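Local coordinates for restriction endonuclease (PDB 4F0Q), which cleaves DNA in a cytosine-methylation-dependent manner, working as a tetrameric restriction endonuclease with a magnesium-binding nuclease domain, at residues Gly332-Arg338 / Val350-Ala356; Gly383-Gly389 / Pro405-Gly411; Arg306-Val311 / Thr417-Met421. One frame throughout, in Å; residues are numbered along the deposited sequence.

Contact 1 of 3, residues Gly332-Arg338 / Val350-Ala356; sequences GVDFIGR and VVVLGQA. With MG (magnesium ion), chain E.
Strand residues Phe335-Arg338 and Val350-Ala356 run antiparallel as the arms of a beta hairpin, at 154° between their directions; Phe335 with Gly354 and Gly337 with Val352 are hydrogen-bonded pairs, and Ile336 with Leu353 and Arg338 with Val351 non-hydrogen-bonded ones. Near the metal a classic beta bulge breaks this pattern: Asp334 and Phe335 both face Gly354, whose O accepts from Asp334 N at 2.6 Å and from Phe335 N at 3.2 Å. Asp334 points its side chain toward 350-356, and its OD2 joins Gln355 OE1 and Ala356 O around the magnesium ion, each at 2.1 Å, with three waters completing six ligands. The Asp334 carboxylate and Gln355 amide planes stand 72° apart. Gln355 leaves the strand with CG anti to the backbone N (chi1 167°), then bends at chi2, which brings the amide back to the ion. Its NE2 also makes a weak bond to Asp334 OD1 at 2.8 Å, while Arg326 holds that same oxygen in a salt bridge. The Phe335 ring lies flat over Gly354, whose CA sits 3.5 Å from the ring centroid in a CH-pi contact; Ala304 and Ser305 of helix 297-314 also touch this ring. On the other face, Ile336 and Leu353 lie side by side, CD1 of the former 3.8 Å from CG of the latter. Val333, in the loop before the strand, lies across Leu353 at about a right angle, CG2 to CD2 at 3.7 Å. The metal thus gains one carboxylate oxygen, one amide oxygen and one main-chain carbonyl, consistent with the active site of a PD-(D/E)XK nuclease in which glutamine takes the second acidic position; magnesium would probably polarise its bound waters.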
ATOM      1  N   GLY A 332       8.172   5.990 -17.956  1.00 25.85           N
ATOM      2  CA  GLY A 332       7.188   5.120 -17.340  1.00 29.36           C
ATOM      3  C   GLY A 332       6.369   5.820 -16.273  1.00 30.54           C
ATOM      4  O   GLY A 332       5.147   5.685 -16.225  1.00 31.28           O
ATOM      5  N   VAL A 333       7.048   6.574 -15.414  1.00 28.98           N
ATOM      6  CA  VAL A 333       6.388   7.288 -14.328  1.00 24.30           C
ATOM      7  C   VAL A 333       6.345   8.786 -14.611  1.00 24.14           C
ATOM      8  O   VAL A 333       7.360   9.387 -14.959  1.00 22.52           O
ATOM      9  CB  VAL A 333       7.102   7.043 -12.986  1.00 25.03           C
ATOM     10  CG1 VAL A 333       6.376   7.759 -11.858  1.00 20.34           C
ATOM     11  CG2 VAL A 333       7.195   5.551 -12.704  1.00 28.21           C
ATOM     12  N   ASP A 334       5.166   9.382 -14.460  1.00 23.31           N
ATOM     13  CA  ASP A 334       4.979  10.797 -14.764  1.00 17.58           C
ATOM     14  C   ASP A 334       5.034  11.690 -13.526  1.00 18.07           C
ATOM     15  O   ASP A 334       5.419  12.855 -13.615  1.00 21.91           O
ATOM     16  CB  ASP A 334       3.665  11.012 -15.520  1.00 21.01           C
ATOM     17  CG  ASP A 334       3.700  10.438 -16.923  1.00 21.52           C
ATOM     18  OD1 ASP A 334       4.531   9.543 -17.178  1.00 27.76           O
ATOM     19  OD2 ASP A 334       2.899  10.882 -17.772  1.00 26.08           O
ATOM     20  N   PHE A 335       4.645  11.149 -12.376  1.00 19.08           N
ATOM     21  CA  PHE A 335       4.732  11.902 -11.126  1.00 18.10           C
ATOM     22  C   PHE A 335       4.836  11.014  -9.888  1.00 17.76           C
ATOM     23  O   PHE A 335       4.486   9.835  -9.920  1.00 17.38           O
ATOM     24  CB  PHE A 335       3.572  12.898 -10.991  1.00 16.29           C
ATOM     25  CG  PHE A 335       2.209  12.263 -10.995  1.00 15.86           C
ATOM     26  CD1 PHE A 335       1.516  12.088 -12.182  1.00 18.25           C
ATOM     27  CD2 PHE A 335       1.611  11.863  -9.812  1.00 18.42           C
ATOM     28  CE1 PHE A 335       0.259  11.512 -12.190  1.00 17.09           C
ATOM     29  CE2 PHE A 335       0.354  11.286  -9.813  1.00 18.79           C
ATOM     30  CZ  PHE A 335      -0.323  11.111 -11.004  1.00 15.02           C
ATOM     31  N   ILE A 336       5.329  11.599  -8.801  1.00 19.25           N
ATOM     32  CA  ILE A 336       5.531  10.882  -7.549  1.00 18.84           C
ATOM     33  C   ILE A 336       4.797  11.582  -6.410  1.00 18.62           C
ATOM     34  O   ILE A 336       4.805  12.811  -6.319  1.00 17.91           O
ATOM     35  CB  ILE A 336       7.035  10.781  -7.203  1.00 18.80           C
ATOM     36  CG1 ILE A 336       7.786  10.016  -8.294  1.00 19.08           C
ATOM     37  CG2 ILE A 336       7.242  10.097  -5.860  1.00 16.28           C
ATOM     38  CD1 ILE A 336       7.376   8.567  -8.409  1.00 20.87           C
ATOM     39  N   GLY A 337       4.150  10.788  -5.559  1.00 18.00           N
ATOM     40  CA  GLY A 337       3.499  11.286  -4.361  1.00 17.07           C
ATOM     41  C   GLY A 337       3.715  10.327  -3.205  1.00 18.05           C
ATOM     42  O   GLY A 337       4.503   9.387  -3.315  1.00 22.95           O
ATOM     43  N   ARG A 338       3.016  10.551  -2.098  1.00 20.14           N
ATOM     44  CA  ARG A 338       3.175   9.696  -0.925  1.00 22.86           C
ATOM     45  C   ARG A 338       1.929   9.681  -0.048  1.00 19.68           C
ATOM     46  O   ARG A 338       1.301  10.717   0.172  1.00 22.38           O
ATOM     47  CB  ARG A 338       4.381  10.145  -0.096  1.00 23.22           C
ATOM     48  CG  ARG A 338       4.737   9.201   1.041  1.00 21.12           C
ATOM     49  CD  ARG A 338       5.790   9.801   1.958  1.00 26.38           C
ATOM     50  NE  ARG A 338       5.265  10.926   2.727  1.00 27.36           N
ATOM     51  CZ  ARG A 338       5.956  11.585   3.652  1.00 27.12           C
ATOM     52  NH1 ARG A 338       7.203  11.233   3.928  1.00 31.42           N
ATOM     53  NH2 ARG A 338       5.397  12.596   4.304  1.00 33.63           N
ATOM     54  N   VAL A 350       3.863   5.094   2.154  1.00 28.44           N
ATOM     55  CA  VAL A 350       3.805   4.333   0.913  1.00 25.77           C
ATOM     56  C   VAL A 350       3.964   5.263  -0.289  1.00 25.24           C
ATOM     57  O   VAL A 350       3.269   6.278  -0.408  1.00 22.95           O
ATOM     58  CB  VAL A 350       2.511   3.487   0.796  1.00 26.21           C
ATOM     59  CG1 VAL A 350       2.535   2.344   1.799  1.00 25.15           C
ATOM     60  CG2 VAL A 350       1.278   4.343   0.996  1.00 28.97           C
ATOM     61  N   VAL A 351       4.901   4.916  -1.166  1.00 28.85           N
ATOM     62  CA  VAL A 351       5.230   5.748  -2.316  1.00 25.68           C
ATOM     63  C   VAL A 351       4.226   5.556  -3.448  1.00 22.14           C
ATOM     64  O   VAL A 351       3.888   4.427  -3.813  1.00 24.45           O
ATOM     65  CB  VAL A 351       6.654   5.454  -2.828  1.00 26.15           C
ATOM     66  CG1 VAL A 351       7.017   6.390  -3.971  1.00 25.64           C
ATOM     67  CG2 VAL A 351       7.656   5.583  -1.694  1.00 26.23           C
ATOM     68  N   VAL A 352       3.747   6.669  -3.992  1.00 19.56           N
ATOM     69  CA  VAL A 352       2.774   6.637  -5.074  1.00 21.26           C
ATOM     70  C   VAL A 352       3.424   6.989  -6.407  1.00 20.63           C
ATOM     71  O   VAL A 352       3.959   8.082  -6.581  1.00 20.60           O
ATOM     72  CB  VAL A 352       1.609   7.609  -4.811  1.00 19.04           C
ATOM     73  CG1 VAL A 352       0.608   7.556  -5.954  1.00 18.39           C
ATOM     74  CG2 VAL A 352       0.935   7.283  -3.489  1.00 17.37           C
ATOM     75  N   LEU A 353       3.377   6.049  -7.344  1.00 17.15           N
ATOM     76  CA  LEU A 353       3.887   6.282  -8.687  1.00 14.65           C
ATOM     77  C   LEU A 353       2.735   6.633  -9.618  1.00 14.91           C
ATOM     78  O   LEU A 353       1.780   5.868  -9.759  1.00 20.11           O
ATOM     79  CB  LEU A 353       4.641   5.054  -9.204  1.00 23.02           C
ATOM     80  CG  LEU A 353       6.138   4.958  -8.890  1.00 23.89           C
ATOM     81  CD1 LEU A 353       6.401   4.968  -7.391  1.00 25.50           C
ATOM     82  CD2 LEU A 353       6.737   3.713  -9.527  1.00 22.58           C
ATOM     83  N   GLY A 354       2.824   7.797 -10.247  1.00 17.48           N
ATOM     84  CA  GLY A 354       1.761   8.270 -11.111  1.00 16.80           C
ATOM     85  C   GLY A 354       2.093   8.192 -12.586  1.00 16.33           C
ATOM     86  O   GLY A 354       3.247   8.336 -12.987  1.00 16.37           O
ATOM     87  N   GLN A 355       1.065   7.957 -13.393  1.00 18.43           N
ATOM     88  CA  GLN A 355       1.198   7.952 -14.844  1.00 19.26           C
ATOM     89  C   GLN A 355      -0.001   8.647 -15.470  1.00 17.98           C
ATOM     90  O   GLN A 355      -1.138   8.390 -15.089  1.00 17.81           O
ATOM     91  CB  GLN A 355       1.298   6.522 -15.370  1.00 22.87           C
ATOM     92  CG  GLN A 355       1.126   6.405 -16.876  1.00 20.22           C
ATOM     93  CD  GLN A 355       2.193   7.152 -17.647  1.00 17.98           C
ATOM     94  OE1 GLN A 355       1.892   7.912 -18.567  1.00 22.55           O
ATOM     95  NE2 GLN A 355       3.450   6.936 -17.277  1.00 20.89           N
ATOM     96  N   ALA A 356       0.257   9.528 -16.429  1.00 20.34           N
ATOM     97  CA  ALA A 356      -0.809  10.282 -17.074  1.00 19.30           C
ATOM     98  C   ALA A 356      -0.755  10.139 -18.589  1.00 18.92           C
ATOM     99  O   ALA A 356       0.303  10.305 -19.198  1.00 19.67           O
ATOM    100  CB  ALA A 356      -0.722  11.745 -16.684  1.00 18.45           C
TER
HETATM  101 MG    MG E 501       2.302   9.785 -19.415  1.00 21.26          MG
HETATM  102  O   HOH W   1       2.390  11.835 -19.774  1.00 19.28           O
HETATM  103  O   HOH W   2       1.760   9.545 -21.414  1.00 23.75           O
HETATM  104  O   HOH W   3       4.333   9.211 -19.441  1.00 26.46           O

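Contact 2 of 3, residues Gly383-Gly389 / Pro405-Gly411; sequences GVYVTTG and PVVLIAG
Ile409 reaches across to two valines at once: its CD1 lies 3.7 Å from Val384 CG2 and 3.7 Å from Val386 CG2. It runs beside Val386, both pointing the same way, and crosses Val384 at a slant. With CG1 anti to the carbonyl carbon (chi1 -54°) and an extended chi2, Ile409 places its terminal methyl against the CG2 atoms of both valines. On the same face, Val384 and Val407 are neighbours, CB to CB at 4.2 Å. On the opposite face the two segments meet at longer range: Tyr385 CB is 4.4 Å from Leu408 CD2, and the ring turns away from 405-411 to pack against Gln355 and to meet Phe391 edge-to-face. The strands that carry these side chains are parallel, 15° apart, with Gly383 paired to Val406 and Val386 to Ile409. Tyr385 is gripped through both backbone groups, its N donating to Val407 O and its O accepting from Ile409 N. Beyond the ladder Thr387 OG1 accepts from Gly389 N at 3.2 Å, an ST turn, and is also hydrogen-bonded to Lys357 O. The turn brings Gly389 O to Gly411 N at 3.0 Å, just where Ala410, the N-cap residue, opens helix 411-425; Thr388 O comes within 3.4 Å of Gly411 CA, a fit eased by the missing side chain. Strand 381-387 is joined to 406-409 by helix 393-401, a beta-alpha-beta crossover. Strand 406-409 is the outermost of the sheet within this chain, and Val406 O bonds Thr348 OG1 of the second subunit. Helix 297-314 covers the Val386 and Ile409 face through Ala304 and Val311, while helix 367-374 packs on Tyr385 from the other side.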
ATOM      1  N   GLY A 383       0.377   2.447  -7.363  1.00 21.32           N
ATOM      2  CA  GLY A 383       0.374   3.205  -8.599  1.00 21.32           C
ATOM      3  C   GLY A 383      -0.935   3.931  -8.828  1.00 20.27           C
ATOM      4  O   GLY A 383      -1.918   3.688  -8.129  1.00 23.59           O
ATOM      5  N   VAL A 384      -0.942   4.833  -9.803  1.00 22.36           N
ATOM      6  CA  VAL A 384      -2.167   5.512 -10.209  1.00 17.66           C
ATOM      7  C   VAL A 384      -2.087   5.933 -11.678  1.00 18.12           C
ATOM      8  O   VAL A 384      -1.118   6.559 -12.106  1.00 22.50           O
ATOM      9  CB  VAL A 384      -2.492   6.722  -9.298  1.00 18.29           C
ATOM     10  CG1 VAL A 384      -1.287   7.641  -9.158  1.00 20.40           C
ATOM     11  CG2 VAL A 384      -3.705   7.481  -9.820  1.00 17.33           C
ATOM     12  N   TYR A 385      -3.102   5.565 -12.452  1.00 19.80           N
ATOM     13  CA  TYR A 385      -3.113   5.850 -13.882  1.00 19.49           C
ATOM     14  C   TYR A 385      -4.276   6.769 -14.243  1.00 14.11           C
ATOM     15  O   TYR A 385      -5.439   6.377 -14.162  1.00 15.28           O
ATOM     16  CB  TYR A 385      -3.186   4.547 -14.684  1.00 16.63           C
ATOM     17  CG  TYR A 385      -2.559   4.617 -16.061  1.00 16.02           C
ATOM     18  CD1 TYR A 385      -2.857   5.655 -16.937  1.00 16.28           C
ATOM     19  CD2 TYR A 385      -1.662   3.644 -16.485  1.00 19.33           C
ATOM     20  CE1 TYR A 385      -2.285   5.718 -18.194  1.00 15.35           C
ATOM     21  CE2 TYR A 385      -1.084   3.699 -17.740  1.00 16.43           C
ATOM     22  CZ  TYR A 385      -1.400   4.737 -18.589  1.00 14.85           C
ATOM     23  OH  TYR A 385      -0.826   4.795 -19.838  1.00 20.09           O
ATOM     24  N   VAL A 386      -3.948   7.992 -14.641  1.00 17.03           N
ATOM     25  CA  VAL A 386      -4.946   8.985 -15.018  1.00 15.20           C
ATOM     26  C   VAL A 386      -5.002   9.158 -16.534  1.00 16.87           C
ATOM     27  O   VAL A 386      -3.989   9.448 -17.183  1.00 13.25           O
ATOM     28  CB  VAL A 386      -4.657  10.347 -14.361  1.00 15.51           C
ATOM     29  CG1 VAL A 386      -5.728  11.359 -14.740  1.00 15.67           C
ATOM     30  CG2 VAL A 386      -4.569  10.197 -12.852  1.00 12.77           C
ATOM     31  N   THR A 387      -6.192   8.973 -17.094  1.00 18.88           N
ATOM     32  CA  THR A 387      -6.381   9.097 -18.534  1.00 19.60           C
ATOM     33  C   THR A 387      -7.741   9.703 -18.863  1.00 17.68           C
ATOM     34  O   THR A 387      -8.689   9.589 -18.085  1.00 15.65           O
ATOM     35  CB  THR A 387      -6.226   7.733 -19.244  1.00 21.35           C
ATOM     36  OG1 THR A 387      -6.455   7.888 -20.650  1.00 16.74           O
ATOM     37  CG2 THR A 387      -7.210   6.717 -18.678  1.00 18.30           C
ATOM     38  N   THR A 388      -7.826  10.355 -20.017  1.00 17.68           N
ATOM     39  CA  THR A 388      -9.074  10.950 -20.476  1.00 18.48           C
ATOM     40  C   THR A 388      -9.982   9.897 -21.103  1.00 17.75           C
ATOM     41  O   THR A 388     -11.186  10.107 -21.250  1.00 16.96           O
ATOM     42  CB  THR A 388      -8.819  12.074 -21.497  1.00 20.35           C
ATOM     43  OG1 THR A 388      -7.975  11.585 -22.545  1.00 19.31           O
ATOM     44  CG2 THR A 388      -8.143  13.262 -20.828  1.00 17.85           C
ATOM     45  N   GLY A 389      -9.394   8.763 -21.473  1.00 21.53           N
ATOM     46  CA  GLY A 389     -10.144   7.676 -22.074  1.00 20.04           C
ATOM     47  C   GLY A 389     -10.500   6.599 -21.068  1.00 21.06           C
ATOM     48  O   GLY A 389     -10.779   6.888 -19.905  1.00 19.54           O
ATOM     49  N   PRO A 405      -1.618  -3.479  -7.655  1.00 22.55           N
ATOM     50  CA  PRO A 405      -1.961  -2.362  -6.769  1.00 21.72           C
ATOM     51  C   PRO A 405      -1.917  -1.021  -7.495  1.00 21.85           C
ATOM     52  O   PRO A 405      -1.053  -0.193  -7.207  1.00 23.46           O
ATOM     53  CB  PRO A 405      -0.862  -2.414  -5.709  1.00 18.52           C
ATOM     54  CG  PRO A 405       0.304  -3.012  -6.414  1.00 21.70           C
ATOM     55  CD  PRO A 405      -0.271  -4.011  -7.379  1.00 22.87           C
ATOM     56  N   VAL A 406      -2.842  -0.813  -8.425  1.00 22.94           N
ATOM     57  CA  VAL A 406      -2.887   0.427  -9.188  1.00 18.54           C
ATOM     58  C   VAL A 406      -4.287   1.039  -9.181  1.00 16.58           C
ATOM     59  O   VAL A 406      -5.276   0.365  -9.469  1.00 23.46           O
ATOM     60  CB  VAL A 406      -2.398   0.217 -10.642  1.00 19.57           C
ATOM     61  CG1 VAL A 406      -3.088  -0.983 -11.277  1.00 19.16           C
ATOM     62  CG2 VAL A 406      -2.610   1.475 -11.472  1.00 18.47           C
ATOM     63  N   VAL A 407      -4.363   2.318  -8.831  1.00 17.85           N
ATOM     64  CA  VAL A 407      -5.627   3.042  -8.836  1.00 17.51           C
ATOM     65  C   VAL A 407      -5.938   3.535 -10.243  1.00 17.36           C
ATOM     66  O   VAL A 407      -5.107   4.183 -10.879  1.00 18.08           O
ATOM     67  CB  VAL A 407      -5.591   4.239  -7.868  1.00 18.70           C
ATOM     68  CG1 VAL A 407      -6.900   5.011  -7.925  1.00 17.72           C
ATOM     69  CG2 VAL A 407      -5.305   3.768  -6.452  1.00 18.96           C
ATOM     70  N   LEU A 408      -7.135   3.222 -10.728  1.00 17.54           N
ATOM     71  CA  LEU A 408      -7.535   3.607 -12.076  1.00 16.24           C
ATOM     72  C   LEU A 408      -8.395   4.865 -12.078  1.00 15.03           C
ATOM     73  O   LEU A 408      -9.433   4.921 -11.422  1.00 20.57           O
ATOM     74  CB  LEU A 408      -8.287   2.465 -12.761  1.00 17.44           C
ATOM     75  CG  LEU A 408      -7.512   1.165 -12.981  1.00 19.93           C
ATOM     76  CD1 LEU A 408      -8.349   0.169 -13.768  1.00 19.81           C
ATOM     77  CD2 LEU A 408      -6.192   1.438 -13.685  1.00 17.41           C
ATOM     78  N   ILE A 409      -7.952   5.873 -12.822  1.00 14.82           N
ATOM     79  CA  ILE A 409      -8.714   7.104 -12.989  1.00 14.04           C
ATOM     80  C   ILE A 409      -8.972   7.364 -14.470  1.00 18.31           C
ATOM     81  O   ILE A 409      -8.116   7.900 -15.180  1.00 17.65           O
ATOM     82  CB  ILE A 409      -7.991   8.314 -12.367  1.00 16.19           C
ATOM     83  CG1 ILE A 409      -7.651   8.036 -10.900  1.00 18.10           C
ATOM     84  CG2 ILE A 409      -8.846   9.567 -12.489  1.00 17.40           C
ATOM     85  CD1 ILE A 409      -7.001   9.203 -10.187  1.00 17.36           C
ATOM     86  N   ALA A 410     -10.155   6.970 -14.933  1.00 16.93           N
ATOM     87  CA  ALA A 410     -10.528   7.125 -16.332  1.00 18.21           C
ATOM     88  C   ALA A 410     -11.244   8.451 -16.577  1.00 20.60           C
ATOM     89  O   ALA A 410     -11.220   9.343 -15.729  1.00 18.20           O
ATOM     90  CB  ALA A 410     -11.394   5.958 -16.784  1.00 20.85           C
ATOM     91  N   GLY A 411     -11.885   8.564 -17.737  1.00 18.93           N
ATOM     92  CA  GLY A 411     -12.508   9.804 -18.167  1.00 16.85           C
ATOM     93  C   GLY A 411     -13.584  10.356 -17.251  1.00 16.77           C
ATOM     94  O   GLY A 411     -13.597  11.550 -16.955  1.00 16.55           O
TER

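Contact 3 of 3, residues Arg306-Val311 / Thr417-Met421; sequences RVAAEV and TVRRM
The guanidinium of Arg420 meets Glu310 at its edge: Glu310 CG lies near the guanidinium plane, 4.0 Å from NH1. Any attraction between the charges is probably weak, since Glu310 OE2 stands 4.3 Å from Arg420 NH1, beyond a salt bridge, and makes its salt bridge with Arg313 instead. Chi1 of -179° swings the Glu310 CG opposite the backbone N and out toward the other helix, where the side chain slides past Thr417 and Met421, pointing the opposite way. Thr417 CG2 fits between Glu310 CG at 3.7 Å and Val307 CG1 at 3.8 Å. Its OG1 approaches Val311 CG2 and is hydrogen-bonded to Thr413 O, one turn back in its own helix. The second methyl of Val307, CG2, touches Val418 CG2 at 3.7 Å and Met421 SD at 3.8 Å, the methionine crossing the valine at about a right angle. Met421 then bends at chi3 and carries CE to the CB of Arg306, whose guanidinium turns away to Glu440 and Ser436. Leu433 of helix 430-440 touches Arg306 and Met421, as does Leu254 of the second subunit. The helix segments are almost perpendicular, 86° between directions and 10.2 Å apart at closest approach. Val307, Glu310 and Val311 of helix 297-314, the helix that flanks the sheet of this nuclease fold, thus pack orthogonally against the helix that follows the last strand.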
ATOM      1  N   ARG A 306      -2.497  16.470  -9.299  1.00 17.22           N
ATOM      2  CA  ARG A 306      -3.473  17.123  -8.427  1.00 13.01           C
ATOM      3  C   ARG A 306      -4.758  16.304  -8.283  1.00 14.47           C
ATOM      4  O   ARG A 306      -5.291  16.148  -7.179  1.00 18.84           O
ATOM      5  CB  ARG A 306      -3.791  18.533  -8.930  1.00 17.36           C
ATOM      6  CG  ARG A 306      -2.616  19.494  -8.841  1.00 18.84           C
ATOM      7  CD  ARG A 306      -3.017  20.902  -9.239  1.00 29.05           C
ATOM      8  NE  ARG A 306      -1.902  21.838  -9.126  1.00 33.98           N
ATOM      9  CZ  ARG A 306      -1.984  23.135  -9.402  1.00 33.00           C
ATOM     10  NH1 ARG A 306      -3.133  23.658  -9.808  1.00 32.64           N
ATOM     11  NH2 ARG A 306      -0.916  23.910  -9.272  1.00 33.18           N
ATOM     12  N   VAL A 307      -5.241  15.780  -9.405  1.00 15.86           N
ATOM     13  CA  VAL A 307      -6.444  14.956  -9.433  1.00 15.42           C
ATOM     14  C   VAL A 307      -6.249  13.680  -8.622  1.00 18.36           C
ATOM     15  O   VAL A 307      -7.141  13.259  -7.891  1.00 20.27           O
ATOM     16  CB  VAL A 307      -6.854  14.603 -10.881  1.00 16.56           C
ATOM     17  CG1 VAL A 307      -7.888  13.483 -10.898  1.00 16.05           C
ATOM     18  CG2 VAL A 307      -7.386  15.832 -11.594  1.00 15.55           C
ATOM     19  N   ALA A 308      -5.072  13.075  -8.750  1.00 15.71           N
ATOM     20  CA  ALA A 308      -4.735  11.887  -7.975  1.00 16.33           C
ATOM     21  C   ALA A 308      -4.755  12.214  -6.489  1.00 18.48           C
ATOM     22  O   ALA A 308      -5.327  11.469  -5.689  1.00 20.32           O
ATOM     23  CB  ALA A 308      -3.376  11.350  -8.384  1.00 17.11           C
ATOM     24  N   ALA A 309      -4.134  13.335  -6.129  1.00 17.18           N
ATOM     25  CA  ALA A 309      -4.131  13.797  -4.743  1.00 15.39           C
ATOM     26  C   ALA A 309      -5.552  13.951  -4.205  1.00 19.00           C
ATOM     27  O   ALA A 309      -5.860  13.518  -3.090  1.00 19.82           O
ATOM     28  CB  ALA A 309      -3.376  15.112  -4.626  1.00 17.72           C
ATOM     29  N   GLU A 310      -6.419  14.557  -5.012  1.00 19.34           N
ATOM     30  CA  GLU A 310      -7.811  14.766  -4.624  1.00 18.86           C
ATOM     31  C   GLU A 310      -8.559  13.444  -4.430  1.00 20.73           C
ATOM     32  O   GLU A 310      -9.271  13.257  -3.440  1.00 21.67           O
ATOM     33  CB  GLU A 310      -8.531  15.635  -5.660  1.00 19.21           C
ATOM     34  CG  GLU A 310      -9.983  15.934  -5.323  1.00 23.97           C
ATOM     35  CD  GLU A 310     -10.136  16.815  -4.095  1.00 28.95           C
ATOM     36  OE1 GLU A 310      -9.198  17.582  -3.787  1.00 25.10           O
ATOM     37  OE2 GLU A 310     -11.195  16.737  -3.435  1.00 34.48           O
ATOM     38  N   VAL A 311      -8.386  12.535  -5.384  1.00 19.08           N
ATOM     39  CA  VAL A 311      -9.024  11.224  -5.339  1.00 24.62           C
ATOM     40  C   VAL A 311      -8.590  10.452  -4.099  1.00 25.89           C
ATOM     41  O   VAL A 311      -9.409   9.816  -3.435  1.00 28.70           O
ATOM     42  CB  VAL A 311      -8.707  10.400  -6.608  1.00 24.66           C
ATOM     43  CG1 VAL A 311      -9.124   8.951  -6.434  1.00 28.13           C
ATOM     44  CG2 VAL A 311      -9.394  11.008  -7.822  1.00 18.59           C
ATOM     45  N   THR A 417     -13.922  14.616 -10.826  1.00 13.74           N
ATOM     46  CA  THR A 417     -12.942  15.133  -9.879  1.00 15.65           C
ATOM     47  C   THR A 417     -12.528  16.554 -10.236  1.00 15.18           C
ATOM     48  O   THR A 417     -12.499  17.431  -9.378  1.00 19.19           O
ATOM     49  CB  THR A 417     -11.684  14.246  -9.825  1.00 17.54           C
ATOM     50  OG1 THR A 417     -12.062  12.889  -9.558  1.00 16.10           O
ATOM     51  CG2 THR A 417     -10.734  14.730  -8.741  1.00 14.78           C
ATOM     52  N   VAL A 418     -12.212  16.773 -11.510  1.00 16.40           N
ATOM     53  CA  VAL A 418     -11.812  18.090 -11.992  1.00 16.26           C
ATOM     54  C   VAL A 418     -12.921  19.120 -11.782  1.00 16.94           C
ATOM     55  O   VAL A 418     -12.663  20.238 -11.336  1.00 18.50           O
ATOM     56  CB  VAL A 418     -11.398  18.045 -13.482  1.00 17.91           C
ATOM     57  CG1 VAL A 418     -11.432  19.431 -14.100  1.00 17.94           C
ATOM     58  CG2 VAL A 418     -10.014  17.429 -13.628  1.00 14.31           C
ATOM     59  N   ARG A 419     -14.155  18.731 -12.089  1.00 20.46           N
ATOM     60  CA  ARG A 419     -15.303  19.607 -11.872  1.00 19.55           C
ATOM     61  C   ARG A 419     -15.463  19.970 -10.398  1.00 17.82           C
ATOM     62  O   ARG A 419     -15.718  21.130 -10.060  1.00 18.64           O
ATOM     63  CB  ARG A 419     -16.583  18.965 -12.409  1.00 22.09           C
ATOM     64  CG  ARG A 419     -16.788  19.154 -13.902  1.00 26.94           C
ATOM     65  CD  ARG A 419     -17.974  18.351 -14.405  1.00 25.87           C
ATOM     66  NE  ARG A 419     -19.120  18.446 -13.506  1.00 33.32           N
ATOM     67  CZ  ARG A 419     -20.027  19.415 -13.549  1.00 32.36           C
ATOM     68  NH1 ARG A 419     -19.925  20.382 -14.449  1.00 36.90           N
ATOM     69  NH2 ARG A 419     -21.037  19.418 -12.689  1.00 37.76           N
ATOM     70  N   ARG A 420     -15.306  18.979  -9.524  1.00 17.59           N
ATOM     71  CA  ARG A 420     -15.382  19.218  -8.084  1.00 18.84           C
ATOM     72  C   ARG A 420     -14.297  20.194  -7.624  1.00 15.21           C
ATOM     73  O   ARG A 420     -14.578  21.148  -6.897  1.00 18.61           O
ATOM     74  CB  ARG A 420     -15.263  17.902  -7.313  1.00 20.80           C
ATOM     75  CG  ARG A 420     -15.599  18.016  -5.833  1.00 27.32           C
ATOM     76  CD  ARG A 420     -15.240  16.746  -5.070  1.00 25.72           C
ATOM     77  NE  ARG A 420     -15.735  15.543  -5.732  1.00 29.06           N
ATOM     78  CZ  ARG A 420     -14.956  14.638  -6.319  1.00 32.70           C
ATOM     79  NH1 ARG A 420     -13.640  14.795  -6.319  1.00 27.46           N
ATOM     80  NH2 ARG A 420     -15.493  13.574  -6.900  1.00 33.77           N
ATOM     81  N   MET A 421     -13.064  19.944  -8.056  1.00 14.21           N
ATOM     82  CA  MET A 421     -11.921  20.789  -7.717  1.00 17.33           C
ATOM     83  C   MET A 421     -12.144  22.232  -8.150  1.00 16.06           C
ATOM     84  O   MET A 421     -11.946  23.169  -7.375  1.00 16.56           O
ATOM     85  CB  MET A 421     -10.651  20.258  -8.390  1.00 14.68           C
ATOM     86  CG  MET A 421     -10.165  18.918  -7.863  1.00 17.95           C
ATOM     87  SD  MET A 421      -8.970  18.133  -8.967  1.00 18.09           S
ATOM     88  CE  MET A 421      -7.710  19.400  -9.078  1.00 13.46           C
TER

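Overall arrangement
All three contacts belong to the nuclease part of the chain. Contacts 1 and 2, centres about 11 Å apart, share the five-stranded mixed sheet: strands 347-357 and 381-387 are neighbours, probably hydrogen-bonded through Gln355 to Val384 and Val386. Contact 3 lies about 15 Å from contact 1 and 12 Å from contact 2, beside the sheet; Ala308 touches Phe335 and Val384, and Val311 touches Ile409. Along the chain contact 1 closes before contact 2 opens, and both nest within the loop closed by contact 3. Helix 297-314 therefore backs the metal-bearing hairpin and the parallel strands, while helix 411-425, continuing from contact 2, returns to cross it.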